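Local coordinates for hypothetical protein Atu1826 (Agrobacterium tumefaciens, PDB 2I3D) that is of unknown function but is probably an alpha/beta hydrolase, with sequence similarity to the X-Pro dipeptidyl-peptidase (S15) family, at residues 65-70 and 212-217; 85-90 and 95-100; 186-191 and 202-207. All blocks are in the same frame, centred on the assembly; numbering follows the deposited sequence.

Contact 1 of 3, residues 65-70 and 212-217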
ATOM      1  N   ASN B  65       1.957   3.985  -2.363  1.00 14.32           N
ATOM      2  CA  ASN B  65       2.148   2.698  -1.699  0.60 14.15           C
ATOM      3  C   ASN B  65       3.153   2.874  -0.529  1.00 14.04           C
ATOM      4  O   ASN B  65       4.129   3.617  -0.641  1.00 13.34           O
ATOM      5  CB  ASN B  65       2.584   1.667  -2.779  0.60 14.65           C
ATOM      6  CG  ASN B  65       3.193   0.386  -2.213  0.60 14.83           C
ATOM      7  OD1 ASN B  65       4.366   0.346  -1.877  0.60 15.25           O
ATOM      8  ND2 ASN B  65       2.410  -0.697  -2.216  0.60 17.15           N
ATOM      9  N   GLN B  66       2.898   2.225   0.619  1.00 13.65           N
ATOM     10  CA  GLN B  66       3.730   2.500   1.819  0.60 12.67           C
ATOM     11  C   GLN B  66       5.214   2.202   1.582  1.00 12.90           C
ATOM     12  O   GLN B  66       6.060   2.941   2.019  1.00 12.69           O
ATOM     13  CB  GLN B  66       3.236   1.737   3.056  0.60 11.90           C
ATOM     14  CG  GLN B  66       1.740   1.991   3.400  0.60 12.32           C
ATOM     15  CD  GLN B  66       1.346   3.509   3.477  0.60 13.80           C
ATOM     16  OE1 GLN B  66       2.198   4.402   3.652  0.60 14.28           O
ATOM     17  NE2 GLN B  66       0.056   3.778   3.371  0.60  9.81           N
ATOM     18  N   ILE B  67       5.488   1.091   0.920  1.00 12.69           N
ATOM     19  CA  ILE B  67       6.906   0.719   0.650  1.00 11.47           C
ATOM     20  C   ILE B  67       7.565   1.766  -0.267  1.00 11.41           C
ATOM     21  O   ILE B  67       8.689   2.201  -0.027  1.00 12.07           O
ATOM     22  CB  ILE B  67       6.999  -0.705   0.059  1.00 12.27           C
ATOM     23  CG1 ILE B  67       6.611  -1.744   1.135  1.00 11.89           C
ATOM     24  CG2 ILE B  67       8.399  -0.983  -0.507  1.00 11.67           C
ATOM     25  CD1 ILE B  67       6.464  -3.143   0.566  1.00 13.74           C
ATOM     26  N   VAL B  68       6.829   2.200  -1.299  1.00 11.25           N
ATOM     27  CA  VAL B  68       7.323   3.263  -2.182  1.00 11.28           C
ATOM     28  C   VAL B  68       7.607   4.569  -1.397  1.00 11.91           C
ATOM     29  O   VAL B  68       8.693   5.190  -1.518  1.00 12.22           O
ATOM     30  CB  VAL B  68       6.359   3.501  -3.357  1.00 11.46           C
ATOM     31  CG1 VAL B  68       6.878   4.693  -4.175  1.00 11.49           C
ATOM     32  CG2 VAL B  68       6.214   2.194  -4.244  1.00 12.89           C
ATOM     33  N   TYR B  69       6.635   4.982  -0.576  1.00 11.50           N
ATOM     34  CA  TYR B  69       6.798   6.159   0.299  1.00 12.06           C
ATOM     35  C   TYR B  69       8.000   6.018   1.239  1.00 12.56           C
ATOM     36  O   TYR B  69       8.826   6.918   1.322  1.00 12.25           O
ATOM     37  CB  TYR B  69       5.510   6.436   1.105  1.00 13.49           C
ATOM     38  CG  TYR B  69       5.760   7.603   2.010  1.00 14.50           C
ATOM     39  CD1 TYR B  69       5.771   8.904   1.493  1.00 16.80           C
ATOM     40  CD2 TYR B  69       6.108   7.419   3.342  1.00 16.59           C
ATOM     41  CE1 TYR B  69       6.062   9.965   2.292  1.00 18.71           C
ATOM     42  CE2 TYR B  69       6.408   8.510   4.161  1.00 17.80           C
ATOM     43  CZ  TYR B  69       6.376   9.772   3.615  1.00 18.53           C
ATOM     44  OH  TYR B  69       6.672  10.875   4.370  1.00 23.04           O
ATOM     45  N   GLN B  70       8.088   4.875   1.936  1.00 11.91           N
ATOM     46  CA  GLN B  70       9.227   4.655   2.837  1.00 13.36           C
ATOM     47  C   GLN B  70      10.577   4.667   2.115  1.00 13.31           C
ATOM     48  O   GLN B  70      11.550   5.191   2.655  1.00 13.13           O
ATOM     49  CB  GLN B  70       9.049   3.351   3.586  1.00 14.25           C
ATOM     50  CG  GLN B  70       7.874   3.435   4.588  1.00 15.18           C
ATOM     51  CD  GLN B  70       8.176   4.329   5.737  1.00 18.93           C
ATOM     52  OE1 GLN B  70       9.323   4.343   6.268  1.00 22.35           O
ATOM     53  NE2 GLN B  70       7.195   5.148   6.115  1.00 22.44           N
ATOM     54  N   HIS B 212       4.862 -11.178  -1.139  1.00 11.57           N
ATOM     55  CA  HIS B 212       5.210 -10.174  -2.156  1.00 11.59           C
ATOM     56  C   HIS B 212       4.962  -8.753  -1.665  1.00 11.82           C
ATOM     57  O   HIS B 212       5.534  -7.803  -2.171  1.00 12.32           O
ATOM     58  CB  HIS B 212       4.432 -10.409  -3.455  1.00 11.59           C
ATOM     59  CG  HIS B 212       5.013  -9.698  -4.640  1.00 12.20           C
ATOM     60  ND1 HIS B 212       6.244 -10.044  -5.176  1.00 11.34           N
ATOM     61  CD2 HIS B 212       4.539  -8.693  -5.404  1.00 14.07           C
ATOM     62  CE1 HIS B 212       6.516  -9.247  -6.198  1.00 11.81           C
ATOM     63  NE2 HIS B 212       5.483  -8.436  -6.376  1.00 12.92           N
ATOM     64  N   PHE B 213       4.070  -8.629  -0.688  1.00 10.53           N
ATOM     65  CA  PHE B 213       3.634  -7.330  -0.136  1.00 12.04           C
ATOM     66  C   PHE B 213       4.298  -7.015   1.203  1.00 11.23           C
ATOM     67  O   PHE B 213       4.068  -5.944   1.767  1.00 12.75           O
ATOM     68  CB  PHE B 213       2.130  -7.370  -0.030  1.00 13.28           C
ATOM     69  CG  PHE B 213       1.506  -7.919  -1.277  1.00 14.90           C
ATOM     70  CD1 PHE B 213       1.535  -7.170  -2.436  1.00 18.94           C
ATOM     71  CD2 PHE B 213       1.078  -9.230  -1.318  1.00 14.61           C
ATOM     72  CE1 PHE B 213       1.025  -7.686  -3.644  1.00 19.75           C
ATOM     73  CE2 PHE B 213       0.573  -9.781  -2.507  1.00 18.29           C
ATOM     74  CZ  PHE B 213       0.546  -9.001  -3.679  1.00 17.61           C
ATOM     75  N   PHE B 214       5.254  -7.869   1.612  1.00 10.52           N
ATOM     76  CA  PHE B 214       5.927  -7.718   2.915  1.00 11.25           C
ATOM     77  C   PHE B 214       4.889  -7.463   4.013  1.00 11.29           C
ATOM     78  O   PHE B 214       5.149  -6.696   4.953  1.00 11.87           O
ATOM     79  CB  PHE B 214       6.990  -6.628   2.847  1.00 11.62           C
ATOM     80  CG  PHE B 214       8.077  -6.968   1.896  1.00 12.06           C
ATOM     81  CD1 PHE B 214       9.217  -7.649   2.347  1.00 13.38           C
ATOM     82  CD2 PHE B 214       7.920  -6.705   0.529  1.00 13.18           C
ATOM     83  CE1 PHE B 214      10.263  -8.030   1.421  1.00 15.56           C
ATOM     84  CE2 PHE B 214       8.908  -7.070  -0.376  1.00 12.54           C
ATOM     85  CZ  PHE B 214      10.072  -7.748   0.053  1.00 12.26           C
ATOM     86  N   ASN B 215       3.740  -8.146   3.937  1.00 12.20           N
ATOM     87  CA  ASN B 215       2.731  -7.904   4.969  1.00 12.59           C
ATOM     88  C   ASN B 215       3.285  -8.313   6.340  1.00 13.51           C
ATOM     89  O   ASN B 215       3.710  -9.442   6.535  1.00 13.23           O
ATOM     90  CB  ASN B 215       1.435  -8.671   4.691  1.00 13.47           C
ATOM     91  CG  ASN B 215       0.674  -8.114   3.505  1.00 12.37           C
ATOM     92  OD1 ASN B 215       0.562  -6.870   3.300  1.00 16.54           O
ATOM     93  ND2 ASN B 215       0.137  -9.009   2.715  1.00 11.14           N
ATOM     94  N   GLY B 216       3.226  -7.374   7.286  1.00 13.93           N
ATOM     95  CA  GLY B 216       3.727  -7.601   8.645  1.00 13.52           C
ATOM     96  C   GLY B 216       5.241  -7.566   8.707  1.00 13.41           C
ATOM     97  O   GLY B 216       5.833  -7.828   9.780  1.00 14.61           O
ATOM     98  N   LYS B 217       5.878  -7.208   7.582  1.00 12.75           N
ATOM     99  CA  LYS B 217       7.340  -7.188   7.503  1.00 13.37           C
ATOM    100  C   LYS B 217       7.908  -5.902   6.921  1.00 12.13           C
ATOM    101  O   LYS B 217       9.100  -5.850   6.557  1.00 12.49           O
ATOM    102  CB  LYS B 217       7.861  -8.409   6.697  1.00 13.26           C
ATOM    103  CG  LYS B 217       7.461  -9.776   7.283  1.00 15.94           C
ATOM    104  CD  LYS B 217       8.193 -10.053   8.573  1.00 18.48           C
ATOM    105  CE  LYS B 217       7.720 -11.394   9.119  1.00 22.32           C
ATOM    106  NZ  LYS B 217       8.443 -11.728  10.354  1.00 26.72           N
TER

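Contact 2 of 3, residues 85-90 and 95-100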
ATOM      1  N   PHE B  85       7.060   9.049  -8.537  1.00 13.94           N
ATOM      2  CA  PHE B  85       5.991   9.515  -9.440  1.00 14.53           C
ATOM      3  C   PHE B  85       5.097   8.366  -9.895  1.00 14.84           C
ATOM      4  O   PHE B  85       5.468   7.202  -9.801  1.00 13.94           O
ATOM      5  CB  PHE B  85       6.619  10.204 -10.673  1.00 15.53           C
ATOM      6  CG  PHE B  85       7.273   9.248 -11.645  1.00 14.43           C
ATOM      7  CD1 PHE B  85       6.556   8.770 -12.750  1.00 14.17           C
ATOM      8  CD2 PHE B  85       8.589   8.795 -11.434  1.00 14.97           C
ATOM      9  CE1 PHE B  85       7.130   7.849 -13.633  1.00 15.95           C
ATOM     10  CE2 PHE B  85       9.165   7.856 -12.326  1.00 12.99           C
ATOM     11  CZ  PHE B  85       8.431   7.403 -13.416  1.00 15.77           C
ATOM     12  N   ASN B  86       3.914   8.721 -10.409  1.00 14.42           N
ATOM     13  CA  ASN B  86       2.969   7.751 -10.913  1.00 13.90           C
ATOM     14  C   ASN B  86       3.253   7.476 -12.367  1.00 14.15           C
ATOM     15  O   ASN B  86       3.376   8.419 -13.163  1.00 15.48           O
ATOM     16  CB  ASN B  86       1.544   8.263 -10.740  1.00 14.37           C
ATOM     17  CG  ASN B  86       1.002   7.995  -9.355  1.00 14.13           C
ATOM     18  OD1 ASN B  86       1.456   7.064  -8.653  1.00 14.55           O
ATOM     19  ND2 ASN B  86      -0.008   8.778  -8.951  1.00 17.44           N
ATOM     20  N   PHE B  87       3.356   6.199 -12.716  1.00 14.07           N
ATOM     21  CA  PHE B  87       3.487   5.827 -14.146  1.00 13.23           C
ATOM     22  C   PHE B  87       2.268   6.310 -14.932  1.00 14.34           C
ATOM     23  O   PHE B  87       1.192   6.541 -14.347  1.00 14.77           O
ATOM     24  CB  PHE B  87       3.641   4.318 -14.348  1.00 13.40           C
ATOM     25  CG  PHE B  87       5.009   3.795 -13.974  1.00 13.47           C
ATOM     26  CD1 PHE B  87       6.185   4.313 -14.562  1.00 12.95           C
ATOM     27  CD2 PHE B  87       5.115   2.736 -13.055  1.00 13.98           C
ATOM     28  CE1 PHE B  87       7.457   3.795 -14.183  1.00 14.12           C
ATOM     29  CE2 PHE B  87       6.367   2.188 -12.690  1.00 13.74           C
ATOM     30  CZ  PHE B  87       7.546   2.730 -13.239  1.00 11.69           C
ATOM     31  N   ARG B  88       2.423   6.452 -16.253  1.00 14.88           N
ATOM     32  CA  ARG B  88       1.253   6.734 -17.136  1.00 15.74           C
ATOM     33  C   ARG B  88       0.045   5.895 -16.743  1.00 16.49           C
ATOM     34  O   ARG B  88       0.178   4.671 -16.480  1.00 16.19           O
ATOM     35  CB  ARG B  88       1.590   6.451 -18.613  1.00 15.31           C
ATOM     36  CG  ARG B  88       1.951   4.995 -18.919  1.00 15.96           C
ATOM     37  CD  ARG B  88       2.505   4.843 -20.363  1.00 15.80           C
ATOM     38  NE  ARG B  88       3.680   5.675 -20.586  1.00 17.10           N
ATOM     39  CZ  ARG B  88       4.141   5.998 -21.798  1.00 18.83           C
ATOM     40  NH1 ARG B  88       3.521   5.508 -22.872  1.00 20.23           N
ATOM     41  NH2 ARG B  88       5.214   6.780 -21.933  1.00 18.17           N
ATOM     42  N   SER B  89      -1.120   6.571 -16.714  1.00 17.87           N
ATOM     43  CA  SER B  89      -2.466   6.001 -16.418  1.00 18.31           C
ATOM     44  C   SER B  89      -2.772   5.950 -14.925  1.00 19.73           C
ATOM     45  O   SER B  89      -3.932   5.787 -14.565  1.00 20.28           O
ATOM     46  CB  SER B  89      -2.688   4.618 -17.010  1.00 18.95           C
ATOM     47  OG  SER B  89      -2.215   3.586 -16.128  1.00 19.94           O
ATOM     48  N   ILE B  90      -1.745   6.052 -14.064  1.00 19.31           N
ATOM     49  CA  ILE B  90      -1.929   5.954 -12.603  1.00 19.35           C
ATOM     50  C   ILE B  90      -2.172   7.361 -11.976  1.00 20.88           C
ATOM     51  O   ILE B  90      -1.459   8.330 -12.269  1.00 19.95           O
ATOM     52  CB  ILE B  90      -0.658   5.292 -11.965  1.00 19.33           C
ATOM     53  CG1 ILE B  90      -0.235   3.987 -12.710  1.00 18.17           C
ATOM     54  CG2 ILE B  90      -0.808   5.143 -10.430  1.00 19.43           C
ATOM     55  CD1 ILE B  90      -1.250   2.868 -12.714  1.00 21.43           C
ATOM     56  N   GLY B  95      -2.359   8.996 -20.128  1.00 23.39           N
ATOM     57  CA  GLY B  95      -1.961   7.884 -20.958  1.00 22.92           C
ATOM     58  C   GLY B  95      -2.485   6.564 -20.490  1.00 22.64           C
ATOM     59  O   GLY B  95      -3.267   6.505 -19.530  1.00 23.27           O
ATOM     60  N   GLU B  96      -2.085   5.518 -21.220  1.00 22.99           N
ATOM     61  CA  GLU B  96      -2.511   4.145 -21.008  0.60 22.17           C
ATOM     62  C   GLU B  96      -1.323   3.324 -20.513  1.00 22.23           C
ATOM     63  O   GLU B  96      -0.222   3.438 -21.069  1.00 21.73           O
ATOM     64  CB  GLU B  96      -2.982   3.525 -22.333  0.60 23.37           C
ATOM     65  CG  GLU B  96      -4.336   4.011 -22.839  0.60 24.88           C
ATOM     66  CD  GLU B  96      -5.006   2.971 -23.744  0.60 28.15           C
ATOM     67  OE1 GLU B  96      -4.296   2.348 -24.557  0.60 31.18           O
ATOM     68  OE2 GLU B  96      -6.234   2.765 -23.642  0.60 30.03           O
ATOM     69  N   PHE B  97      -1.566   2.460 -19.542  1.00 20.99           N
ATOM     70  CA  PHE B  97      -0.489   1.596 -19.090  1.00 20.94           C
ATOM     71  C   PHE B  97      -0.118   0.626 -20.216  1.00 21.68           C
ATOM     72  O   PHE B  97      -0.969   0.258 -21.036  1.00 22.84           O
ATOM     73  CB  PHE B  97      -0.910   0.889 -17.812  1.00 20.52           C
ATOM     74  CG  PHE B  97       0.252   0.468 -16.929  1.00 19.78           C
ATOM     75  CD1 PHE B  97       0.788   1.356 -15.964  1.00 17.63           C
ATOM     76  CD2 PHE B  97       0.780  -0.815 -17.059  1.00 20.23           C
ATOM     77  CE1 PHE B  97       1.860   0.948 -15.139  1.00 19.57           C
ATOM     78  CE2 PHE B  97       1.814  -1.232 -16.275  1.00 20.21           C
ATOM     79  CZ  PHE B  97       2.357  -0.366 -15.296  1.00 19.13           C
ATOM     80  N   ASP B  98       1.158   0.292 -20.336  1.00 20.87           N
ATOM     81  CA  ASP B  98       1.554  -0.711 -21.296  1.00 21.91           C
ATOM     82  C   ASP B  98       2.534  -1.695 -20.659  1.00 21.85           C
ATOM     83  O   ASP B  98       2.830  -1.588 -19.469  1.00 22.46           O
ATOM     84  CB  ASP B  98       2.061  -0.081 -22.597  1.00 22.24           C
ATOM     85  CG  ASP B  98       3.376   0.662 -22.444  1.00 24.28           C
ATOM     86  OD1 ASP B  98       4.301   0.144 -21.786  1.00 27.21           O
ATOM     87  OD2 ASP B  98       3.508   1.762 -23.011  1.00 26.11           O
ATOM     88  N   HIS B  99       2.967  -2.681 -21.422  1.00 21.69           N
ATOM     89  CA  HIS B  99       3.647  -3.818 -20.816  1.00 20.68           C
ATOM     90  C   HIS B  99       4.935  -3.401 -20.133  1.00 19.83           C
ATOM     91  O   HIS B  99       5.372  -4.077 -19.203  1.00 22.09           O
ATOM     92  CB  HIS B  99       3.948  -4.908 -21.848  1.00 21.92           C
ATOM     93  CG  HIS B  99       4.780  -6.030 -21.295  1.00 24.32           C
ATOM     94  ND1 HIS B  99       6.158  -6.068 -21.405  1.00 26.99           N
ATOM     95  CD2 HIS B  99       4.429  -7.121 -20.570  1.00 26.33           C
ATOM     96  CE1 HIS B  99       6.617  -7.145 -20.781  1.00 25.87           C
ATOM     97  NE2 HIS B  99       5.587  -7.809 -20.283  1.00 26.30           N
ATOM     98  N   GLY B 100       5.535  -2.285 -20.531  1.00 18.42           N
ATOM     99  CA  GLY B 100       6.758  -1.845 -19.838  1.00 18.21           C
ATOM    100  C   GLY B 100       7.512  -0.771 -20.580  1.00 17.99           C
ATOM    101  O   GLY B 100       8.090   0.109 -19.969  1.00 18.19           O
TER
HETATM  102  O   HOH W   1       1.373   3.576 -23.282  1.00 23.89           O

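Contact 3 of 3, residues 186-191 and 202-207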
ATOM      1  N   ASP B 186      12.931 -18.419  -8.061  1.00 11.84           N
ATOM      2  CA  ASP B 186      13.083 -17.575  -9.232  1.00 12.31           C
ATOM      3  C   ASP B 186      13.988 -16.390  -8.906  1.00 11.14           C
ATOM      4  O   ASP B 186      14.875 -16.027  -9.711  1.00 11.88           O
ATOM      5  CB  ASP B 186      11.724 -17.087  -9.695  1.00 12.97           C
ATOM      6  CG  ASP B 186      10.829 -18.234 -10.018  1.00 14.70           C
ATOM      7  OD1 ASP B 186      10.891 -18.709 -11.162  1.00 15.57           O
ATOM      8  OD2 ASP B 186      10.129 -18.720  -9.114  1.00 15.65           O
ATOM      9  N   VAL B 187      13.769 -15.765  -7.744  1.00 11.68           N
ATOM     10  CA  VAL B 187      14.678 -14.656  -7.377  1.00 11.57           C
ATOM     11  C   VAL B 187      16.123 -15.146  -7.230  1.00 11.47           C
ATOM     12  O   VAL B 187      17.051 -14.449  -7.638  1.00 11.52           O
ATOM     13  CB  VAL B 187      14.199 -13.869  -6.136  1.00 11.74           C
ATOM     14  CG1 VAL B 187      15.164 -12.664  -5.900  1.00 13.95           C
ATOM     15  CG2 VAL B 187      12.788 -13.362  -6.408  1.00 11.43           C
ATOM     16  N   ASN B 188      16.311 -16.326  -6.664  1.00 11.88           N
ATOM     17  CA  ASN B 188      17.664 -16.847  -6.446  1.00 12.42           C
ATOM     18  C   ASN B 188      18.390 -17.077  -7.760  1.00 12.30           C
ATOM     19  O   ASN B 188      19.586 -16.783  -7.891  1.00 12.84           O
ATOM     20  CB  ASN B 188      17.621 -18.179  -5.691  1.00 13.06           C
ATOM     21  CG  ASN B 188      17.305 -18.004  -4.227  1.00 17.69           C
ATOM     22  OD1 ASN B 188      17.374 -16.878  -3.704  1.00 21.28           O
ATOM     23  ND2 ASN B 188      16.930 -19.105  -3.552  1.00 22.39           N
ATOM     24  N   GLY B 189      17.635 -17.522  -8.758  1.00 12.36           N
ATOM     25  CA  GLY B 189      18.221 -17.789 -10.082  1.00 12.42           C
ATOM     26  C   GLY B 189      18.704 -16.506 -10.738  1.00 12.55           C
ATOM     27  O   GLY B 189      19.779 -16.480 -11.362  1.00 13.82           O
ATOM     28  N   LEU B 190      17.920 -15.419 -10.614  1.00 11.35           N
ATOM     29  CA  LEU B 190      18.363 -14.128 -11.158  1.00 12.72           C
ATOM     30  C   LEU B 190      19.632 -13.653 -10.390  1.00 12.43           C
ATOM     31  O   LEU B 190      20.625 -13.232 -10.988  1.00 13.20           O
ATOM     32  CB  LEU B 190      17.277 -13.064 -10.968  1.00 12.87           C
ATOM     33  CG  LEU B 190      17.688 -11.588 -11.137  1.00 13.67           C
ATOM     34  CD1 LEU B 190      18.198 -11.310 -12.540  1.00 14.11           C
ATOM     35  CD2 LEU B 190      16.529 -10.605 -10.746  1.00 13.29           C
ATOM     36  N   VAL B 191      19.588 -13.748  -9.057  1.00 12.20           N
ATOM     37  CA  VAL B 191      20.727 -13.315  -8.251  1.00 13.47           C
ATOM     38  C   VAL B 191      21.977 -14.136  -8.598  1.00 14.11           C
ATOM     39  O   VAL B 191      23.040 -13.566  -8.783  1.00 14.88           O
ATOM     40  CB  VAL B 191      20.425 -13.389  -6.786  1.00 13.48           C
ATOM     41  CG1 VAL B 191      21.671 -13.058  -5.944  1.00 15.89           C
ATOM     42  CG2 VAL B 191      19.310 -12.380  -6.463  1.00 13.28           C
ATOM     43  N   ILE B 202      26.375  -7.904  -5.609  1.00 10.39           N
ATOM     44  CA  ILE B 202      24.925  -8.031  -5.398  1.00 10.45           C
ATOM     45  C   ILE B 202      24.698  -8.422  -3.935  1.00 10.90           C
ATOM     46  O   ILE B 202      25.155  -9.502  -3.489  1.00 10.49           O
ATOM     47  CB  ILE B 202      24.259  -9.067  -6.355  1.00 12.35           C
ATOM     48  CG1 ILE B 202      24.472  -8.672  -7.818  1.00 12.91           C
ATOM     49  CG2 ILE B 202      22.769  -9.197  -6.060  1.00 12.05           C
ATOM     50  CD1 ILE B 202      23.846  -7.338  -8.246  1.00 14.60           C
ATOM     51  N   THR B 203      24.054  -7.542  -3.179  1.00 10.29           N
ATOM     52  CA  THR B 203      23.697  -7.857  -1.781  1.00 10.59           C
ATOM     53  C   THR B 203      22.267  -8.382  -1.863  1.00 10.66           C
ATOM     54  O   THR B 203      21.361  -7.652  -2.296  1.00 11.53           O
ATOM     55  CB  THR B 203      23.795  -6.602  -0.884  1.00  9.87           C
ATOM     56  OG1 THR B 203      25.188  -6.239  -0.784  1.00 10.97           O
ATOM     57  CG2 THR B 203      23.240  -6.880   0.522  1.00 13.95           C
ATOM     58  N   HIS B 204      22.077  -9.644  -1.500  1.00 10.61           N
ATOM     59  CA  HIS B 204      20.777 -10.278  -1.653  1.00 11.16           C
ATOM     60  C   HIS B 204      20.280 -10.732  -0.285  1.00 12.48           C
ATOM     61  O   HIS B 204      20.866 -11.652   0.320  1.00 13.70           O
ATOM     62  CB  HIS B 204      20.865 -11.482  -2.575  1.00 12.29           C
ATOM     63  CG  HIS B 204      19.590 -12.249  -2.668  1.00 11.81           C
ATOM     64  ND1 HIS B 204      19.534 -13.605  -2.945  1.00 14.01           N
ATOM     65  CD2 HIS B 204      18.304 -11.836  -2.529  1.00 12.03           C
ATOM     66  CE1 HIS B 204      18.262 -13.990  -2.978  1.00 14.08           C
ATOM     67  NE2 HIS B 204      17.500 -12.937  -2.743  1.00 14.02           N
ATOM     68  N   ARG B 205      19.215 -10.094   0.209  1.00 11.49           N
ATOM     69  CA  ARG B 205      18.641 -10.512   1.470  1.00 13.05           C
ATOM     70  C   ARG B 205      17.285 -11.162   1.222  1.00 12.43           C
ATOM     71  O   ARG B 205      16.467 -10.617   0.503  1.00 12.55           O
ATOM     72  CB  ARG B 205      18.469  -9.270   2.373  1.00 14.45           C
ATOM     73  CG  ARG B 205      17.834  -9.541   3.720  1.00 16.12           C
ATOM     74  CD  ARG B 205      18.782 -10.374   4.677  1.00 21.25           C
ATOM     75  NE  ARG B 205      17.988 -10.841   5.808  1.00 24.01           N
ATOM     76  CZ  ARG B 205      18.089 -12.039   6.367  1.00 28.57           C
ATOM     77  NH1 ARG B 205      19.015 -12.921   5.948  1.00 32.33           N
ATOM     78  NH2 ARG B 205      17.295 -12.341   7.394  1.00 32.70           N
ATOM     79  N   THR B 206      17.043 -12.311   1.839  1.00 13.85           N
ATOM     80  CA  THR B 206      15.754 -12.973   1.798  1.00 15.22           C
ATOM     81  C   THR B 206      15.138 -12.835   3.194  1.00 16.19           C
ATOM     82  O   THR B 206      15.765 -13.256   4.207  1.00 15.97           O
ATOM     83  CB  THR B 206      15.881 -14.441   1.389  1.00 16.03           C
ATOM     84  OG1 THR B 206      16.516 -14.526   0.093  1.00 16.82           O
ATOM     85  CG2 THR B 206      14.474 -15.132   1.335  1.00 17.08           C
ATOM     86  N   LEU B 207      13.955 -12.213   3.269  1.00 15.19           N
ATOM     87  CA  LEU B 207      13.322 -11.982   4.580  1.00 15.54           C
ATOM     88  C   LEU B 207      12.383 -13.105   4.932  1.00 15.83           C
ATOM     89  O   LEU B 207      11.406 -13.338   4.221  1.00 15.64           O
ATOM     90  CB  LEU B 207      12.470 -10.702   4.583  1.00 16.96           C
ATOM     91  CG  LEU B 207      13.170  -9.361   4.567  1.00 18.76           C
ATOM     92  CD1 LEU B 207      12.183  -8.266   4.957  1.00 19.10           C
ATOM     93  CD2 LEU B 207      14.287  -9.399   5.551  1.00 20.53           C
TER
HETATM   94  O   HOH W   2      15.525 -15.727  -2.462  1.00 22.62           O

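Contact 1 of 3, residues 65-70 and 212-217
Ile67 on the first turn of helix 66-77 reaches across to Phe213 and Phe214, which sit in the loop ahead of helix 218-233. Its CB already points at that loop. From there CG1 leaves beside the backbone N and anti to the carbonyl carbon (chi1 -69°), and with chi2 nearly extended the chain runs straight out to CD1. This terminal methyl does the touching. It lies 3.8 Å from Phe214 CD2, approaching the ring obliquely, and 3.9 Å from the backbone oxygen Phe213 O. The two side chains cross at about a right angle; CD1 meets the CB and CD2 side of the phenylalanine.

Phe214 itself sits at a kink with left-handed backbone angles (phi 47°, psi 39°). The loop turns back directly afterwards, Lys217 N bonding to Phe214 O at 2.8 Å, and Lys217 then stands at the N-cap of the next helix. Just ahead of the two phenylalanines, His212 bonds to Ser130 and Asp179, an arrangement consistent with a Ser-His-Asp catalytic triad. Gln66, in one of its two conformers, bonds to Phe213 O and Asn215 ND2 of the second subunit, and Tyr69 packs on Gly216 of that subunit. Within the chain, Leu221 of helix 218-233 packs against both Ile67 and Phe214, and Tyr129 at the end of strand 124-129 touches Ile67 and Phe213.

Contact 2 of 3, residues 85-90 and 95-100
Ser89 and Gly95 bring the backbones of the two segments closest, their CA atoms 4.9 Å apart. The chain leaves strand 81-85, folds through a type II beta turn from Phe87 to Ile90, closed by Ile90 N bonding to Phe87 O, and returns as 95-100. Gly95, at phi 94° and psi -178°, passes close to Arg88 CB with no side chain in between.

Phe97 carries the largest share of the side-chain contact. Phe87 CB meets Phe97 CE1 at 3.9 Å and Ile90 CD1 approaches Phe97 CD1 obliquely, while Arg88 O lies at the ring edge, 3.4 Å from Phe97 CD1. Ser89 OG bonds back to Arg88 O at 2.7 Å, using a lone pair in the carbonyl plane, and also rests on Phe97 CB. In the alpha/beta hydrolase fold this connects the fourth strand to helix 101-117, and Phe97 meets the ring of His56 edge-to-face and that of Phe131, which follows Ser130 in the probable nucleophile elbow.

Arg88 passes CG and CD over Glu96 O, with CD 3.1 Å from it, and bends at chi3 (58°). A water accepts from Arg88 NH1 in the guanidinium plane and donates to Glu96 O and to Asp98 OD2 (2.8 Å). The direct pair, Arg88 NH1 to Asp98 OD2 at 3.7 Å, is a long salt bridge of charges alone, the oxygen well out of the guanidinium plane; Arg88 NH2 has its salt bridge with Asp106. Asp98 OD1 takes Gly100 N on its anti lone pair, an Asx turn, and also accepts from Gly102 N.

Contact 3 of 3, residues 186-191 and 202-207
His204 stands on strand 202-207 with its imidazole turned toward helix 186-191, and three residues of the helix approach that ring differently. Val191 covers one face: its CG2 lies 3.8 Å from the ring centroid and only 13° off the normal, a CH-pi contact. The other methyl, Val191 CG1, stays on the same side of the ring plane but is shifted off the centre, 3.7 Å from His204 ND1. Asn188 arrives at the edge instead, its OD1 in the ring plane and 3.1 Å from His204 CE1; the amide and ring planes stand 73° apart, and the two side chains cross at about a right angle. Val187, a turn before Val191, brings CG1 obliquely to His204 NE2 at 3.9 Å.

The CB of His204 points toward the helix, and with CG anti to the backbone N the ring continues in that direction. NE2 also has a weak hydrogen bond with Asn175 ND2 on the adjacent strand 171-176. Toward the start of the strand, Ile202 CG2 meets Val191 CG1 at 4.0 Å and continues the apolar seam. Toward its end, a water lies between Asn188 OD1 and Thr206 OG1; its distance to the asparagine is too short to be trusted as a normal bond, so that bridge is doubtful in detail.

The short helix and strand segments run nearly antiparallel, at 168°, with axes 10.4 Å apart at their closest. That is the packing of a beta-alpha-beta crossover: strand 171-176, helix 184-195 and strand 202-207, in which the helix covers the sheet and the chain returns as a parallel neighbour, the last crossover of the alpha/beta hydrolase sheet and its edge strand.

All three contacts belong to one alpha/beta hydrolase sheet with its flanking helices and loops. Contacts 2 and 3 come one after the other along the chain, and contact 1 spans both, bringing the first turn of helix 66-77 to the loop after the last strand. Contact 2 follows strand 81-85, in the half of the sheet opposite contact 3, and their centres are 27 Å apart. Contact 1 lies off the line joining them, its centre 20 Å from contact 2 and 18 Å from contact 3, touching the latter where Phe214 CD1 meets Leu207 CD1 at 4.0 Å. The chain runs from strand 202-207 into the loop that carries His212 of the probable triad.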